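PDB 4GVB: KP6 killer toxin subunit alpha from Ustilago maydis virus P6, which recognises receptors on sensitive fungal cells before the complex acts with the beta subunit to bring about cell death. Local coordinates for residues Glu26-Cys35 with Tyr44-Leu52. Sequence-based numbering, arbitrary orientation.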
ATOM      1  N   GLU A  26     -11.165   4.517  -2.393  1.00 28.40           N
ATOM      2  CA  GLU A  26     -10.699   3.682  -1.296  1.00 30.95           C
ATOM      3  C   GLU A  26      -9.595   2.736  -1.777  1.00 24.01           C
ATOM      4  O   GLU A  26      -9.660   2.209  -2.884  1.00 28.97           O
ATOM      5  CB  GLU A  26     -11.869   2.893  -0.697  1.00 31.72           C
ATOM      6  CG  GLU A  26     -13.012   3.776  -0.228  1.00 28.77           C
ATOM      7  CD  GLU A  26     -14.015   3.029   0.648  1.00 32.44           C
ATOM      8  OE1 GLU A  26     -13.763   1.848   0.978  1.00 27.66           O
ATOM      9  OE2 GLU A  26     -15.061   3.618   0.991  1.00 37.10           O
ATOM     10  N   LEU A  27      -8.576   2.529  -0.948  1.00 25.12           N
ATOM     11  CA  LEU A  27      -7.483   1.633  -1.321  1.00 23.77           C
ATOM     12  C   LEU A  27      -7.351   0.476  -0.336  1.00 27.75           C
ATOM     13  O   LEU A  27      -6.575   0.545   0.628  1.00 23.51           O
ATOM     14  CB  LEU A  27      -6.170   2.410  -1.421  1.00 22.62           C
ATOM     15  CG  LEU A  27      -6.209   3.534  -2.462  1.00 22.64           C
ATOM     16  CD1 LEU A  27      -5.134   4.585  -2.181  1.00 22.91           C
ATOM     17  CD2 LEU A  27      -6.052   2.928  -3.852  1.00 27.78           C
ATOM     18  N   ARG A  28      -8.091  -0.598  -0.602  1.00 25.31           N
ATOM     19  CA  ARG A  28      -8.204  -1.704   0.340  1.00 27.70           C
ATOM     20  C   ARG A  28      -6.868  -2.386   0.640  1.00 25.34           C
ATOM     21  O   ARG A  28      -6.619  -2.771   1.780  1.00 20.67           O
ATOM     22  CB  ARG A  28      -9.249  -2.728  -0.125  1.00 27.99           C
ATOM     23  CG  ARG A  28      -8.829  -3.624  -1.275  1.00 29.58           C
ATOM     24  CD  ARG A  28      -9.884  -4.704  -1.527  1.00 37.66           C
ATOM     25  NE  ARG A  28     -11.227  -4.129  -1.595  1.00 46.18           N
ATOM     26  CZ  ARG A  28     -12.168  -4.299  -0.669  1.00 45.59           C
ATOM     27  NH1 ARG A  28     -11.925  -5.045   0.401  1.00 43.08           N
ATOM     28  NH2 ARG A  28     -13.361  -3.730  -0.819  1.00 40.23           N
ATOM     29  N   TYR A  29      -6.011  -2.520  -0.368  1.00 25.37           N
ATOM     30  CA  TYR A  29      -4.700  -3.131  -0.158  1.00 23.44           C
ATOM     31  C   TYR A  29      -3.839  -2.325   0.807  1.00 19.58           C
ATOM     32  O   TYR A  29      -3.074  -2.886   1.586  1.00 23.38           O
ATOM     33  CB  TYR A  29      -3.958  -3.295  -1.482  1.00 24.79           C
ATOM     34  CG  TYR A  29      -4.454  -4.451  -2.316  1.00 29.70           C
ATOM     35  CD1 TYR A  29      -3.941  -5.724  -2.142  1.00 33.49           C
ATOM     36  CD2 TYR A  29      -5.438  -4.266  -3.276  1.00 30.71           C
ATOM     37  CE1 TYR A  29      -4.394  -6.790  -2.910  1.00 41.42           C
ATOM     38  CE2 TYR A  29      -5.901  -5.324  -4.050  1.00 35.46           C
ATOM     39  CZ  TYR A  29      -5.372  -6.584  -3.863  1.00 39.08           C
ATOM     40  OH  TYR A  29      -5.821  -7.641  -4.630  1.00 41.74           O
ATOM     41  N   ALA A  30      -3.953  -1.007   0.739  1.00 18.55           N
ATOM     42  CA  ALA A  30      -3.198  -0.133   1.626  1.00 18.17           C
ATOM     43  C   ALA A  30      -3.794  -0.185   3.038  1.00 20.64           C
ATOM     44  O   ALA A  30      -3.074  -0.237   4.038  1.00 15.95           O
ATOM     45  CB  ALA A  30      -3.216   1.280   1.107  1.00 19.49           C
ATOM     46  N   THR A  31      -5.120  -0.182   3.110  1.00 19.96           N
ATOM     47  CA  THR A  31      -5.810  -0.326   4.392  1.00 18.98           C
ATOM     48  C   THR A  31      -5.462  -1.639   5.043  1.00 18.40           C
ATOM     49  O   THR A  31      -5.100  -1.667   6.215  1.00 22.08           O
ATOM     50  CB  THR A  31      -7.350  -0.254   4.248  1.00 20.45           C
ATOM     51  OG1 THR A  31      -7.716   1.017   3.711  1.00 21.40           O
ATOM     52  CG2 THR A  31      -8.017  -0.417   5.621  1.00 18.41           C
ATOM     53  N   ALA A  32      -5.587  -2.731   4.292  1.00 16.76           N
ATOM     54  CA  ALA A  32      -5.263  -4.061   4.798  1.00 21.38           C
ATOM     55  C   ALA A  32      -3.878  -4.119   5.416  1.00 19.62           C
ATOM     56  O   ALA A  32      -3.700  -4.720   6.462  1.00 17.05           O
ATOM     57  CB  ALA A  32      -5.380  -5.104   3.698  1.00 19.31           C
ATOM     58  N   ALA A  33      -2.899  -3.524   4.736  1.00 18.37           N
ATOM     59  CA  ALA A  33      -1.511  -3.547   5.201  1.00 20.41           C
ATOM     60  C   ALA A  33      -1.286  -2.805   6.509  1.00 17.46           C
ATOM     61  O   ALA A  33      -0.241  -2.969   7.163  1.00 17.27           O
ATOM     62  CB  ALA A  33      -0.578  -2.994   4.108  1.00 14.97           C
ATOM     63  N   GLY A  34      -2.249  -1.957   6.868  1.00 15.19           N
ATOM     64  CA  GLY A  34      -2.225  -1.204   8.107  1.00 16.81           C
ATOM     65  C   GLY A  34      -3.226  -1.705   9.138  1.00 15.12           C
ATOM     66  O   GLY A  34      -3.513  -1.008  10.095  1.00 16.08           O
ATOM     67  N   CYS A  35      -3.714  -2.926   8.972  1.00 15.72           N
ATOM     68  CA  CYS A  35      -4.783  -3.446   9.833  1.00 18.08           C
ATOM     69  C   CYS A  35      -4.627  -4.931  10.191  1.00 19.69           C
ATOM     70  O   CYS A  35      -3.764  -5.635   9.663  1.00 20.43           O
ATOM     71  CB  CYS A  35      -6.134  -3.257   9.134  1.00 16.37           C
ATOM     72  SG  CYS A  35      -7.535  -3.125  10.290  1.00 17.13           S
ATOM     73  N   TYR A  44      -9.915  -6.075  10.906  1.00 21.55           N
ATOM     74  CA  TYR A  44      -9.964  -5.793   9.471  1.00 18.98           C
ATOM     75  C   TYR A  44     -11.204  -6.385   8.797  1.00 22.09           C
ATOM     76  O   TYR A  44     -11.293  -7.590   8.576  1.00 23.74           O
ATOM     77  CB  TYR A  44      -8.692  -6.247   8.733  1.00 23.77           C
ATOM     78  CG  TYR A  44      -8.760  -5.922   7.252  1.00 23.61           C
ATOM     79  CD1 TYR A  44      -8.955  -4.619   6.822  1.00 24.93           C
ATOM     80  CD2 TYR A  44      -8.650  -6.918   6.285  1.00 28.57           C
ATOM     81  CE1 TYR A  44      -9.057  -4.304   5.467  1.00 23.26           C
ATOM     82  CE2 TYR A  44      -8.745  -6.615   4.925  1.00 27.91           C
ATOM     83  CZ  TYR A  44      -8.946  -5.304   4.525  1.00 29.43           C
ATOM     84  OH  TYR A  44      -9.038  -4.982   3.181  1.00 24.23           O
ATOM     85  N   ASP A  45     -12.146  -5.517   8.468  1.00 21.30           N
ATOM     86  CA  ASP A  45     -13.339  -5.906   7.715  1.00 25.28           C
ATOM     87  C   ASP A  45     -12.949  -6.098   6.254  1.00 26.51           C
ATOM     88  O   ASP A  45     -12.978  -5.146   5.483  1.00 28.01           O
ATOM     89  CB  ASP A  45     -14.389  -4.794   7.835  1.00 28.34           C
ATOM     90  CG  ASP A  45     -15.707  -5.146   7.144  1.00 37.32           C
ATOM     91  OD1 ASP A  45     -15.682  -5.877   6.133  1.00 34.70           O
ATOM     92  OD2 ASP A  45     -16.768  -4.682   7.615  1.00 35.17           O
ATOM     93  N   ALA A  46     -12.580  -7.322   5.876  1.00 24.19           N
ATOM     94  CA  ALA A  46     -12.012  -7.580   4.553  1.00 28.25           C
ATOM     95  C   ALA A  46     -13.020  -7.307   3.446  1.00 39.32           C
ATOM     96  O   ALA A  46     -12.647  -7.032   2.300  1.00 37.12           O
ATOM     97  CB  ALA A  46     -11.486  -9.009   4.457  1.00 34.01           C
ATOM     98  N   ARG A  47     -14.297  -7.381   3.801  1.00 37.41           N
ATOM     99  CA  ARG A  47     -15.374  -7.089   2.862  1.00 42.35           C
ATOM    100  C   ARG A  47     -15.360  -5.615   2.452  1.00 40.38           C
ATOM    101  O   ARG A  47     -15.054  -5.279   1.301  1.00 40.11           O
ATOM    102  CB  ARG A  47     -16.731  -7.467   3.467  1.00 42.24           C
ATOM    103  CG  ARG A  47     -17.857  -7.530   2.450  1.00 48.85           C
ATOM    104  CD  ARG A  47     -17.527  -8.499   1.303  1.00 48.52           C
ATOM    105  NE  ARG A  47     -17.331  -9.875   1.764  1.00 52.36           N
ATOM    106  CZ  ARG A  47     -16.964 -10.889   0.979  1.00 51.93           C
ATOM    107  NH1 ARG A  47     -16.747 -10.689  -0.318  1.00 51.37           N
ATOM    108  NH2 ARG A  47     -16.810 -12.106   1.494  1.00 50.00           N
ATOM    109  N   ALA A  48     -15.686  -4.736   3.393  1.00 36.69           N
ATOM    110  CA  ALA A  48     -15.722  -3.314   3.094  1.00 35.67           C
ATOM    111  C   ALA A  48     -14.314  -2.762   2.909  1.00 33.82           C
ATOM    112  O   ALA A  48     -14.143  -1.623   2.486  1.00 30.64           O
ATOM    113  CB  ALA A  48     -16.450  -2.556   4.181  1.00 34.86           C
ATOM    114  N   GLY A  49     -13.318  -3.582   3.228  1.00 32.05           N
ATOM    115  CA  GLY A  49     -11.929  -3.166   3.203  1.00 31.11           C
ATOM    116  C   GLY A  49     -11.626  -1.997   4.129  1.00 28.62           C
ATOM    117  O   GLY A  49     -10.877  -1.104   3.746  1.00 24.99           O
ATOM    118  N   HIS A  50     -12.207  -2.007   5.333  1.00 25.18           N
ATOM    119  CA  HIS A  50     -12.010  -0.942   6.328  1.00 22.62           C
ATOM    120  C   HIS A  50     -11.320  -1.475   7.585  1.00 21.02           C
ATOM    121  O   HIS A  50     -11.334  -2.688   7.838  1.00 20.21           O
ATOM    122  CB  HIS A  50     -13.344  -0.298   6.723  1.00 23.32           C
ATOM    123  CG  HIS A  50     -14.039   0.392   5.596  1.00 28.01           C
ATOM    124  ND1 HIS A  50     -15.390   0.673   5.615  1.00 30.80           N
ATOM    125  CD2 HIS A  50     -13.576   0.859   4.413  1.00 30.51           C
ATOM    126  CE1 HIS A  50     -15.723   1.290   4.497  1.00 31.96           C
ATOM    127  NE2 HIS A  50     -14.641   1.415   3.748  1.00 32.75           N
ATOM    128  N   CYS A  51     -10.712  -0.572   8.355  1.00 17.69           N
ATOM    129  CA  CYS A  51     -10.028  -0.947   9.593  1.00 21.00           C
ATOM    130  C   CYS A  51     -10.745  -0.379  10.805  1.00 18.84           C
ATOM    131  O   CYS A  51     -10.896   0.834  10.934  1.00 17.98           O
ATOM    132  CB  CYS A  51      -8.568  -0.472   9.616  1.00 18.10           C
ATOM    133  SG  CYS A  51      -7.555  -1.214  10.953  1.00 16.02           S
ATOM    134  N   LEU A  52     -11.149  -1.272  11.703  1.00 19.74           N
ATOM    135  CA  LEU A  52     -11.927  -0.894  12.870  1.00 19.22           C
ATOM    136  C   LEU A  52     -11.108  -1.050  14.146  1.00 19.85           C
ATOM    137  O   LEU A  52     -10.232  -1.906  14.231  1.00 16.54           O
ATOM    138  CB  LEU A  52     -13.227  -1.710  12.925  1.00 17.42           C
ATOM    139  CG  LEU A  52     -14.265  -1.301  11.876  1.00 24.63           C
ATOM    140  CD1 LEU A  52     -13.876  -1.796  10.508  1.00 23.45           C
ATOM    141  CD2 LEU A  52     -15.666  -1.816  12.228  1.00 22.32           C
TER
HETATM  142  O   HOH W   1     -12.382  -0.173   0.725  1.00 32.32           O
HETATM  143  O   HOH W   2      -9.810   1.005   1.993  1.00 24.60           O
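Helix 28-33 lies beside the beta hairpin of strands 44-45 and 50-52, with backbones closest where the CA atoms of Arg28 and Gly49 come within 4.9 Å, at a G1 beta bulge that pairs Asp45 with two consecutive residues, Gly49 and His50. This joins the short helix to the edge of the toxin's antiparallel sheet, and a disulfide ties the loop just past the helix to strand 50-52: Cys35 SG bonds to Cys51 SG at 2.0 Å with chi3 87°. With both sulfurs anti to the backbone N (chi1 -154° and -167°), the SG atoms meet between loop and strand. Tyr44 stands alongside, its CB against the Cys35 sulfur, and Ala32 CA sits over one ring face in a CH-pi contact, 4.1 Å from the Tyr44 centroid; Ala32 CB touches CZ. Between helix and bulge, the Thr31 methyl CG2 packs 3.5 Å from Gly49 O. Thr31 OG1 is hydrogen-bonded to the backbone N of Cys18, while a water links it to Gly49 O. Arg28 bends at chi3 and brings its guanidinium end-on to a single carbonyl: NH2 lies 3.1 Å and NH1 3.3 Å from Arg47 O, both from the same face of the carbonyl plane. NH1 also makes a weak bond to Ala46 O; the two carbonyls, near the guanidinium plane, probably limit its rotation. Within the turn, Asp45 OD1 accepts the Ala48 N-H, an Asx motif. At the start of strand 50-52, His50 is stacked on Trp17, with ND1 hydrogen-bonded to the Glu15 carboxylate. The other ring nitrogen, His50 NE2, donates to Glu26 OE1 at 2.9 Å, nearly in the imidazole plane but from above the carboxylate plane, and a water bridges that same OE1 to Ala48 O.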